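Local structure of endo-pectate lyase (Erwinia chrysanthemi, 3B4N) at residues T235-K238 / G239-L243; C182-N186 / V187-D191; A271-N274 / G275-S279; E190-C193 / E194-T198. The protein probably cleaves polygalacturonate and pectins of widely varying methylation by endo-acting, eliminative depolymerisation, with calcium as cofactor. All blocks are in the same frame, centred on the assembly; numbering follows the deposited sequence.

In the fold
The four contacts sit at corners and turns of one right-handed parallel beta-helix. Interactions 2 and 4 follow each other in the chain, share Glu190 and Asp191 and lie about 9 Å apart between centres; they join through a weak hydrogen bond from Trp189 NE1 to Ala196 O (3.0 Å). Both touch the calcium ion, and interaction 4 also reaches zinc. Interaction 1, with its centre about 10 Å from that of interaction 2, packs Phe241 CE1 against Trp189 CZ3 at 3.8 Å. Interaction 3 lies beside interaction 1, their centres about 12 Å apart, and is tied to it by Leu243 N to Thr272 O (2.8 Å). The Phe241 side chain is about 13 Å from calcium.

Interaction 1: residues T235-K238 / G239-L243; sequences TVVK and GNFTL
Val237 and Phe241 meet across a corner of the right-handed parallel beta-helix, where strand 233-238 ends, the chain swings round at Gly239 and Asn240, and strand 241-244 begins. The tight part of this local contact is the inner side of the bend. Val237 CG1 lies 3.7 Å from Phe241 CB and 3.8 Å from Phe241 CD2, so one methyl branch fills the angle between the base of the phenylalanine and its ring, which it meets obliquely. The first torsions explain the meeting: Phe241 holds CG trans to its own nitrogen (chi1 175°), and Val237 likewise places CG1 trans to N, sending that methyl into the bend. Leu226 of strand 224-228 adjoins Val237, while Val225, Ile206 and Ala211 also touch Phe241, making the pair part of the hydrophobic interior of the coil.

The outer side is quite different. The lysine chain of Lys238 is extended beyond CG and runs outward, and the residue is exposed, although its CB stays near the turn. Gly239 and Asn240 both take positive phi values, which turn the backbone through the corner. Asn240 points its CB away from the preceding strand, and its OD1 is hydrogen-bonded to Thr272 on the next coil, linking the turn to a neighbouring corner. Thr72 OG1 also bonds Asn240 O. That same carbonyl receives Thr242 OG1 at 2.9 Å, with the donor tilted 31° from the carbonyl plane.

Interaction 2: residues C182-N186 / V187-D191; sequences CTIEN and VIWED. With CA (calcium ion), chain C.
A single water molecule bridges the two sides of a sharp corner in the parallel beta-helix, bound between Ile184 O and Val187 N where the chain bends at Asn186. The water donates to Ile184 O at 3.0 Å and accepts from Val187 N at 3.1 Å, satisfying two backbone groups that the bend separates. Asn186 has a positive phi of 53°, and the short strands 182-185 and 187-189 run at 68° to each other. Ile184 points its CB into the corner, and the end of the indole of Trp189 comes back to it.

There Ile184 CG2 is the shared contact point. It meets Val187 CG2 at 3.5 Å, the two side chains crossing obliquely, and also touches Trp189 CH2 at 3.8 Å on the six-membered part of the indole. Ile184 and Trp189 cross nearly at right angles, and the methyl approaches the ring obliquely. The other Val187 methyl, CG1, lies 3.5 Å above the indole plane, offset toward the rim; together the two branches of valine pack against isoleucine and tryptophan. Trp189 CG stands trans to the carbonyl carbon (chi1 -71°), which swings the indole back along the strand toward Ile184. Met204 and Ile206 of strand 203-207 extend this hydrophobic cluster.

Outside the bend, Asn186 ND2 makes a weak hydrogen bond to Gly36 O of the N-terminal region, and Ile188 packs on Met25. Beyond the strand the chain reaches the calcium site, whose other ligands are Ile192, Asn213, Tyr218 and two waters, and where Asp191 OD1 binds the calcium ion at 2.4 Å.

Interaction 3: residues A271-N274 / G275-S279; sequences ATVN and GTIDS
Val273 and Ile277 meet inside a corner of the parallel beta-helix, where strand 271-274 gives way through Gly275 to strand 276-284. Their side chains cross at about a right angle, with Val273 CG1 4.0 Å from Ile277 CG2. Val273 keeps CG1 opposite its backbone N (chi1 179°), directing this methyl across the bend; the same atom lies 4.0 Å from Gly275 O. In Ile277 the longer branch, CG1, is the one set trans to N (chi1 -168°). Its CG2 consequently falls between N and the carbonyl carbon and is the branch that approaches valine, with Ile277 CB close behind.

Ile298 adjoins Val273 on one neighbouring coil, and Leu243 adjoins Ile277 on another, so the buried Val273 and the partly exposed Ile277 each pack on a neighbouring coil. Thr276, between them in the path of the chain, turns its CB away from the valine and is exposed. Gly275 carries the bend with phi 168°, a value readily accessible to glycine.

Asn274 also directs its CB away from the following segment and packs near Lys299 and Leu344. The carboxamide has its polar partner in the N-terminal region: Asn274 ND2 is hydrogen-bonded to Tyr34 OH.

Interaction 4: residues E190-C193 / E194-T198; sequences EDIC and EDAAT. With ZN (zinc ion), chain D; CA (calcium ion), chain C.
With CG1 beside the backbone N (chi1 -66°), the CG2 methyl of Ile192 falls trans to that nitrogen and meets the turn at Asp195: Ile192 CG2 lies 3.3 Å from Asp195 C. Its other branch extends (chi2 170°) to bring Ile192 CD1 to 4.0 Å from Ala196 CB. Asp195 points its CB away from the preceding segment, and with chi1 39° its carboxylate reaches the zinc ion.

The bend therefore connects two metal sites. Asp191 OD1 and Ile192 O bind the calcium ion, the carbonyl at 2.3 Å, with Asn213 and Tyr218 completing the protein ligands. A calcium-bound water donates to Cys193 O at 2.8 Å, while another water links Cys193 N to Asp195 O across the turn. Asp195 OD1 binds the zinc ion at 1.9 Å, with Asp195 OD2 farther from it, at 2.6 Å; Asp173 shares that ion, and Lys224 also hydrogen-bonds OD1. One zinc-bound water is hydrogen-bonded to Thr198 OG1.

A disulfide joins Cys193 of this loop to Cys143, and the loop leads from strand 181-189 into strand 197-199; Ile192 and Ala196 pack on Val225 of the neighbouring parallel strand 224-228 in the beta-helix.

Interaction 1: residues T235-K238 / G239-L243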
# COMPACT_ATOMS: atom_id res chain seq x y z
N THR A 235 -1.92 -10.74 -6.10
CA THR A 235 -1.82 -9.59 -5.22
C THR A 235 -2.52 -8.47 -6.00
O THR A 235 -2.20 -8.22 -7.16
CB THR A 235 -0.36 -9.19 -4.93
OG1 THR A 235 0.26 -10.24 -4.17
CG2 THR A 235 -0.32 -7.89 -4.11
N VAL A 236 -3.50 -7.84 -5.35
CA VAL A 236 -4.30 -6.78 -5.96
C VAL A 236 -4.01 -5.46 -5.25
O VAL A 236 -3.96 -5.42 -4.02
CB VAL A 236 -5.80 -7.11 -5.84
CG1 VAL A 236 -6.66 -6.03 -6.51
CG2 VAL A 236 -6.08 -8.47 -6.46
N VAL A 237 -3.82 -4.39 -6.02
CA VAL A 237 -3.55 -3.07 -5.47
C VAL A 237 -4.53 -2.06 -6.05
O VAL A 237 -4.54 -1.81 -7.26
CB VAL A 237 -2.11 -2.61 -5.80
CG1 VAL A 237 -1.86 -1.21 -5.20
CG2 VAL A 237 -1.10 -3.62 -5.25
N LYS A 238 -5.36 -1.49 -5.18
CA LYS A 238 -6.36 -0.52 -5.61
C LYS A 238 -6.60 0.54 -4.54
O LYS A 238 -5.90 0.58 -3.54
CB LYS A 238 -7.67 -1.23 -5.97
CG LYS A 238 -8.32 -2.02 -4.85
CD LYS A 238 -9.48 -2.82 -5.43
CE LYS A 238 -10.14 -3.72 -4.42
NZ LYS A 238 -11.38 -4.30 -5.04
N GLY A 239 -7.58 1.41 -4.77
CA GLY A 239 -7.88 2.44 -3.79
C GLY A 239 -6.83 3.52 -3.68
O GLY A 239 -6.81 4.28 -2.72
N ASN A 240 -5.96 3.59 -4.68
CA ASN A 240 -4.88 4.57 -4.72
C ASN A 240 -3.88 4.45 -3.59
O ASN A 240 -3.50 5.44 -2.95
CB ASN A 240 -5.45 6.00 -4.78
CG ASN A 240 -4.44 6.99 -5.35
OD1 ASN A 240 -3.52 6.61 -6.07
ND2 ASN A 240 -4.64 8.26 -5.06
N PHE A 241 -3.46 3.21 -3.35
CA PHE A 241 -2.41 2.88 -2.38
C PHE A 241 -1.27 3.83 -2.77
O PHE A 241 -0.89 3.91 -3.94
CB PHE A 241 -2.01 1.42 -2.59
CG PHE A 241 -0.85 0.96 -1.76
CD1 PHE A 241 -0.79 1.20 -0.39
CD2 PHE A 241 0.15 0.18 -2.33
CE1 PHE A 241 0.24 0.68 0.40
CE2 PHE A 241 1.20 -0.35 -1.55
CZ PHE A 241 1.23 -0.10 -0.20
N THR A 242 -0.74 4.55 -1.79
CA THR A 242 0.30 5.54 -2.06
C THR A 242 1.62 5.25 -1.40
O THR A 242 1.68 4.96 -0.21
CB THR A 242 -0.19 6.92 -1.60
OG1 THR A 242 -1.34 7.28 -2.36
CG2 THR A 242 0.90 7.99 -1.79
N LEU A 243 2.68 5.35 -2.19
CA LEU A 243 4.03 5.14 -1.69
C LEU A 243 4.69 6.51 -1.56
O LEU A 243 4.61 7.33 -2.48
CB LEU A 243 4.86 4.29 -2.66
CG LEU A 243 4.35 2.88 -2.96
CD1 LEU A 243 5.39 2.15 -3.79
CD2 LEU A 243 4.07 2.13 -1.68

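Interaction 2: residues C182-N186 / V187-D191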
# COMPACT_ATOMS: atom_id res chain seq x y z
N CYS A 182 -7.17 -12.32 1.71
CA CYS A 182 -6.96 -11.31 2.72
C CYS A 182 -7.02 -9.91 2.13
O CYS A 182 -6.63 -9.68 0.99
CB CYS A 182 -5.59 -11.47 3.36
SG CYS A 182 -5.04 -13.15 3.78
N THR A 183 -7.52 -8.99 2.94
CA THR A 183 -7.59 -7.60 2.53
C THR A 183 -6.90 -6.75 3.60
O THR A 183 -7.13 -6.93 4.80
CB THR A 183 -9.05 -7.15 2.33
OG1 THR A 183 -9.59 -7.84 1.19
CG2 THR A 183 -9.12 -5.66 2.06
N ILE A 184 -6.03 -5.86 3.14
CA ILE A 184 -5.27 -4.96 4.00
C ILE A 184 -5.78 -3.60 3.55
O ILE A 184 -5.39 -3.06 2.52
CB ILE A 184 -3.76 -5.17 3.76
CG1 ILE A 184 -3.39 -6.61 4.14
CG2 ILE A 184 -2.96 -4.16 4.56
CD1 ILE A 184 -1.94 -7.00 3.82
N GLU A 185 -6.68 -3.05 4.36
CA GLU A 185 -7.41 -1.83 4.04
C GLU A 185 -7.06 -0.64 4.92
O GLU A 185 -7.20 -0.68 6.13
CB GLU A 185 -8.90 -2.17 4.14
CG GLU A 185 -9.87 -1.08 3.78
CD GLU A 185 -11.29 -1.61 3.75
OE1 GLU A 185 -12.21 -0.82 3.42
OE2 GLU A 185 -11.50 -2.80 4.05
N ASN A 186 -6.62 0.44 4.28
CA ASN A 186 -6.22 1.65 4.98
C ASN A 186 -5.19 1.40 6.08
O ASN A 186 -5.43 1.68 7.26
CB ASN A 186 -7.42 2.39 5.56
CG ASN A 186 -7.05 3.79 5.98
OD1 ASN A 186 -6.24 4.45 5.32
ND2 ASN A 186 -7.65 4.27 7.07
N VAL A 187 -4.05 0.87 5.68
CA VAL A 187 -2.96 0.63 6.62
C VAL A 187 -1.87 1.63 6.25
O VAL A 187 -1.66 1.94 5.07
CB VAL A 187 -2.43 -0.82 6.53
CG1 VAL A 187 -1.14 -0.94 7.35
CG2 VAL A 187 -3.49 -1.78 7.09
N ILE A 188 -1.21 2.17 7.27
CA ILE A 188 -0.15 3.15 7.06
C ILE A 188 1.14 2.59 7.64
O ILE A 188 1.18 2.21 8.80
CB ILE A 188 -0.47 4.48 7.76
CG1 ILE A 188 -1.71 5.11 7.12
CG2 ILE A 188 0.74 5.42 7.69
CD1 ILE A 188 -2.11 6.44 7.73
N TRP A 189 2.17 2.50 6.80
CA TRP A 189 3.48 2.01 7.24
C TRP A 189 4.36 3.25 7.33
O TRP A 189 4.68 3.87 6.31
CB TRP A 189 4.08 1.04 6.21
CG TRP A 189 3.39 -0.30 6.12
CD1 TRP A 189 3.82 -1.48 6.67
CD2 TRP A 189 2.21 -0.62 5.36
NE1 TRP A 189 2.99 -2.51 6.29
CE2 TRP A 189 2.00 -2.01 5.49
CE3 TRP A 189 1.33 0.13 4.58
CZ2 TRP A 189 0.93 -2.66 4.87
CZ3 TRP A 189 0.26 -0.52 3.96
CH2 TRP A 189 0.08 -1.90 4.11
N GLU A 190 4.77 3.63 8.54
CA GLU A 190 5.59 4.83 8.72
C GLU A 190 7.02 4.73 8.17
O GLU A 190 7.64 5.74 7.82
CB GLU A 190 5.59 5.24 10.20
CG GLU A 190 4.23 5.78 10.69
CD GLU A 190 3.84 7.12 10.06
OE1 GLU A 190 4.74 7.91 9.72
OE2 GLU A 190 2.62 7.39 9.93
N ASP A 191 7.54 3.51 8.08
CA ASP A 191 8.86 3.23 7.50
C ASP A 191 8.92 1.72 7.37
O ASP A 191 9.23 1.02 8.33
CB ASP A 191 10.00 3.72 8.41
CG ASP A 191 11.38 3.56 7.75
OD1 ASP A 191 11.51 2.79 6.78
OD2 ASP A 191 12.35 4.21 8.21
CA CA C . 12.76 1.11 5.69
O HOH W 1 -3.79 -0.50 2.93
O HOH W 2 13.15 -0.93 4.44
O HOH W 3 14.83 2.00 4.91

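Interaction 3: residues A271-N274 / G275-S279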
# COMPACT_ATOMS: atom_id res chain seq x y z
N ALA A 271 -2.79 3.22 -7.99
CA ALA A 271 -1.71 3.40 -7.04
C ALA A 271 -0.93 4.64 -7.43
O ALA A 271 -0.92 5.04 -8.60
CB ALA A 271 -0.79 2.18 -7.02
N THR A 272 -0.28 5.24 -6.44
CA THR A 272 0.51 6.45 -6.65
C THR A 272 1.86 6.36 -5.98
O THR A 272 1.96 5.93 -4.84
CB THR A 272 -0.21 7.70 -6.08
OG1 THR A 272 -1.39 7.97 -6.85
CG2 THR A 272 0.71 8.92 -6.11
N VAL A 273 2.90 6.75 -6.71
CA VAL A 273 4.24 6.79 -6.13
C VAL A 273 4.58 8.28 -6.05
O VAL A 273 4.85 8.91 -7.08
CB VAL A 273 5.29 6.07 -7.00
CG1 VAL A 273 6.67 6.18 -6.34
CG2 VAL A 273 4.92 4.60 -7.15
N ASN A 274 4.52 8.84 -4.85
CA ASN A 274 4.85 10.25 -4.65
C ASN A 274 6.17 10.27 -3.91
O ASN A 274 6.24 10.49 -2.70
CB ASN A 274 3.77 10.97 -3.85
CG ASN A 274 3.88 12.49 -3.96
OD1 ASN A 274 4.32 13.01 -4.99
ND2 ASN A 274 3.48 13.21 -2.92
N GLY A 275 7.22 9.97 -4.67
CA GLY A 275 8.57 9.92 -4.17
C GLY A 275 9.35 9.25 -5.28
O GLY A 275 9.02 9.43 -6.45
N THR A 276 10.37 8.48 -4.93
CA THR A 276 11.16 7.79 -5.94
C THR A 276 11.06 6.29 -5.74
O THR A 276 10.78 5.81 -4.64
CB THR A 276 12.64 8.19 -5.87
OG1 THR A 276 13.18 7.84 -4.59
CG2 THR A 276 12.78 9.68 -6.09
N ILE A 277 11.29 5.54 -6.81
CA ILE A 277 11.22 4.09 -6.74
C ILE A 277 12.14 3.54 -7.82
O ILE A 277 12.28 4.13 -8.89
CB ILE A 277 9.76 3.62 -6.92
CG1 ILE A 277 9.64 2.15 -6.55
CG2 ILE A 277 9.29 3.90 -8.34
CD1 ILE A 277 8.22 1.74 -6.21
N ASP A 278 12.78 2.41 -7.55
CA ASP A 278 13.68 1.83 -8.54
C ASP A 278 12.97 1.17 -9.71
O ASP A 278 13.42 1.28 -10.85
CB ASP A 278 14.65 0.85 -7.87
CG ASP A 278 15.55 1.53 -6.86
OD1 ASP A 278 16.05 2.64 -7.15
OD2 ASP A 278 15.78 0.96 -5.78
N SER A 279 11.87 0.48 -9.43
CA SER A 279 11.05 -0.18 -10.44
C SER A 279 9.72 -0.51 -9.79
O SER A 279 9.59 -0.43 -8.58
CB SER A 279 11.72 -1.46 -10.96
OG SER A 279 11.92 -2.39 -9.92

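Interaction 4: residues E190-C193 / E194-T198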
# COMPACT_ATOMS: atom_id res chain seq x y z
N GLU A 190 4.77 3.63 8.54
CA GLU A 190 5.59 4.83 8.72
C GLU A 190 7.02 4.73 8.17
O GLU A 190 7.64 5.74 7.82
CB GLU A 190 5.59 5.24 10.20
CG GLU A 190 4.23 5.78 10.69
CD GLU A 190 3.84 7.12 10.06
OE1 GLU A 190 4.74 7.91 9.72
OE2 GLU A 190 2.62 7.39 9.93
N ASP A 191 7.54 3.51 8.08
CA ASP A 191 8.86 3.23 7.50
C ASP A 191 8.92 1.72 7.37
O ASP A 191 9.23 1.02 8.33
CB ASP A 191 10.00 3.72 8.41
CG ASP A 191 11.38 3.56 7.75
OD1 ASP A 191 11.51 2.79 6.78
OD2 ASP A 191 12.35 4.21 8.21
N ILE A 192 8.61 1.22 6.18
CA ILE A 192 8.63 -0.21 5.93
C ILE A 192 9.93 -0.82 6.42
O ILE A 192 11.00 -0.26 6.16
CB ILE A 192 8.52 -0.50 4.43
CG1 ILE A 192 7.15 -0.06 3.91
CG2 ILE A 192 8.76 -1.98 4.16
CD1 ILE A 192 7.05 -0.09 2.40
N CYS A 193 9.84 -1.94 7.13
CA CYS A 193 11.04 -2.62 7.61
C CYS A 193 11.46 -3.63 6.53
O CYS A 193 12.01 -3.23 5.50
CB CYS A 193 10.75 -3.29 8.96
SG CYS A 193 12.19 -4.13 9.69
N GLU A 194 11.20 -4.92 6.72
CA GLU A 194 11.60 -5.90 5.70
C GLU A 194 10.79 -5.69 4.42
O GLU A 194 11.33 -5.68 3.31
CB GLU A 194 11.38 -7.33 6.21
CG GLU A 194 12.33 -7.75 7.33
CD GLU A 194 13.79 -7.72 6.91
OE1 GLU A 194 14.09 -8.02 5.73
OE2 GLU A 194 14.65 -7.42 7.77
N ASP A 195 9.49 -5.55 4.60
CA ASP A 195 8.55 -5.30 3.51
C ASP A 195 7.24 -4.94 4.19
O ASP A 195 7.13 -5.05 5.40
CB ASP A 195 8.40 -6.54 2.60
CG ASP A 195 8.39 -7.85 3.37
OD1 ASP A 195 9.39 -8.58 3.33
OD2 ASP A 195 7.37 -8.14 4.02
N ALA A 196 6.25 -4.50 3.41
CA ALA A 196 4.97 -4.09 3.98
C ALA A 196 3.96 -5.23 4.20
O ALA A 196 3.36 -5.34 5.28
CB ALA A 196 4.33 -3.01 3.09
N ALA A 197 3.78 -6.06 3.18
CA ALA A 197 2.84 -7.18 3.24
C ALA A 197 3.39 -8.31 2.40
O ALA A 197 4.09 -8.09 1.41
CB ALA A 197 1.47 -6.76 2.73
N THR A 198 3.04 -9.54 2.79
CA THR A 198 3.51 -10.75 2.13
C THR A 198 2.35 -11.65 1.75
O THR A 198 1.53 -12.01 2.60
CB THR A 198 4.46 -11.53 3.06
OG1 THR A 198 5.53 -10.68 3.49
CG2 THR A 198 5.02 -12.76 2.37
ZN ZN D . 9.09 -10.06 4.53
CA CA C . 12.76 1.11 5.69
O HOH W 4 7.36 -3.35 7.63
O HOH W 2 13.15 -0.93 4.44
O HOH W 5 8.05 -11.41 3.83
O HOH W 3 14.83 2.00 4.91
O HOH W 6 10.82 -10.97 4.58